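Local atomic coordinates of aldehyde dehydrogenase (Anabaena variabilis, PDB entry 4H7N), a protein that probably oxidises aldehydes to carboxylic acids with NAD+ as the electron acceptor. Residues Q57-K60 with Q61-S65. Numbering follows the deposited sequence.
Sequences QQWK and QAILS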
# COMPACT_ATOMS: atom_id res chain seq x y z
N GLN A 57 -24.47 6.78 13.01
CA GLN A 57 -24.99 7.69 14.04
C GLN A 57 -26.06 7.00 14.91
O GLN A 57 -26.16 7.31 16.10
CB GLN A 57 -25.54 9.00 13.42
CG GLN A 57 -24.39 9.86 12.84
CD GLN A 57 -23.50 10.51 13.91
OE1 GLN A 57 -23.96 10.95 14.95
NE2 GLN A 57 -22.22 10.60 13.64
N GLN A 58 -26.89 6.14 14.32
CA GLN A 58 -27.85 5.34 15.11
C GLN A 58 -27.11 4.44 16.09
O GLN A 58 -27.55 4.29 17.23
CB GLN A 58 -28.76 4.45 14.24
CG GLN A 58 -30.02 5.10 13.75
CD GLN A 58 -30.58 4.55 12.43
OE1 GLN A 58 -30.15 3.52 11.90
NE2 GLN A 58 -31.59 5.27 11.90
N TRP A 59 -26.01 3.83 15.63
CA TRP A 59 -25.17 2.98 16.48
C TRP A 59 -24.55 3.82 17.60
O TRP A 59 -24.63 3.44 18.79
CB TRP A 59 -24.10 2.23 15.65
CG TRP A 59 -23.32 1.23 16.42
CD1 TRP A 59 -23.81 0.34 17.32
CD2 TRP A 59 -21.93 0.99 16.36
NE1 TRP A 59 -22.84 -0.43 17.80
CE2 TRP A 59 -21.65 -0.04 17.26
CE3 TRP A 59 -20.88 1.55 15.62
CZ2 TRP A 59 -20.39 -0.53 17.47
CZ3 TRP A 59 -19.62 1.08 15.83
CH2 TRP A 59 -19.38 0.04 16.76
N LYS A 60 -24.05 5.00 17.26
CA LYS A 60 -23.52 5.90 18.26
C LYS A 60 -24.58 6.27 19.33
O LYS A 60 -24.31 6.26 20.54
CB LYS A 60 -22.98 7.19 17.63
CG LYS A 60 -22.19 8.02 18.62
CD LYS A 60 -21.66 9.33 18.04
CE LYS A 60 -22.55 10.47 18.46
NZ LYS A 60 -22.42 11.67 17.61
N GLN A 61 -25.78 6.58 18.88
CA GLN A 61 -26.86 6.85 19.82
C GLN A 61 -27.12 5.69 20.78
O GLN A 61 -27.29 5.92 21.97
CB GLN A 61 -28.16 7.28 19.11
CG GLN A 61 -28.07 8.69 18.55
CD GLN A 61 -27.55 9.70 19.58
OE1 GLN A 61 -28.03 9.75 20.74
NE2 GLN A 61 -26.57 10.50 19.18
N ALA A 62 -27.18 4.47 20.26
CA ALA A 62 -27.41 3.30 21.09
C ALA A 62 -26.28 3.09 22.09
O ALA A 62 -26.53 2.72 23.22
CB ALA A 62 -27.60 2.04 20.24
N ILE A 63 -25.04 3.28 21.67
CA ILE A 63 -23.90 3.16 22.57
C ILE A 63 -23.99 4.21 23.65
O ILE A 63 -23.80 3.91 24.83
CB ILE A 63 -22.57 3.35 21.81
CG1 ILE A 63 -22.36 2.23 20.83
CG2 ILE A 63 -21.39 3.44 22.78
CD1 ILE A 63 -21.38 2.59 19.72
N LEU A 64 -24.29 5.43 23.27
CA LEU A 64 -24.46 6.49 24.26
C LEU A 64 -25.56 6.20 25.26
O LEU A 64 -25.46 6.61 26.42
CB LEU A 64 -24.78 7.81 23.56
CG LEU A 64 -23.59 8.52 22.92
CD1 LEU A 64 -24.04 9.70 22.07
CD2 LEU A 64 -22.62 8.97 24.01
N SER A 65 -26.65 5.56 24.82
CA SER A 65 -27.73 5.19 25.74
C SER A 65 -27.31 4.19 26.82
O SER A 65 -28.02 4.02 27.80
CB SER A 65 -28.93 4.60 25.00
OG SER A 65 -28.71 3.23 24.63
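Ile-63 lays its terminal methyl over the indole of Trp-59, one turn earlier in the same helix. CD1 sits 3.7 Å from the centroid of the five-membered ring, only 13° off the ring normal, a CH-pi contact over the face whose nearest ring atom is CE2, 3.6 Å from CD1. The indole stands beside its own carbonyl carbon, opposite the backbone N (chi1 -173°), and stays level with its own turn; it is Ile-63 that reaches back, its CG1 directing CD1 over the ring face. With an alanine in place of Trp-59, the Ile-63 methyl would probably lose its aromatic floor and a gap would open toward helix 169-176.

On another flank, CE of Lys-60 passes CD1 of Leu-64 at 4.0 Å, the two side chains running alongside each other. The lysine chain bends at chi3 (100°), and NZ donates to OE1 of Gln-57 at 3.2 Å, in the carbonyl plane and on a lone pair. The same ammonium forms a salt bridge with Asp-96, whose OD1 also accepts from NE2 of Gln-57; the carboxylate thus ties both side chains to helix 82-106.

Regular i to i+4 bonds set this spacing, among them Ile-63 N to Trp-59 O at 2.9 Å and Leu-64 N to Lys-60 O at 2.9 Å. The Ser-65 hydroxyl OG turns back to donate to Ala-62 O, three residues earlier, at 2.6 Å.

This part of helix 48-64 lies against two other helices: Lys-60 and Leu-64 meet Leu-92 of helix 82-106, while Trp-59, Ala-62 and Ile-63 pack on Ala-175 of helix 169-176.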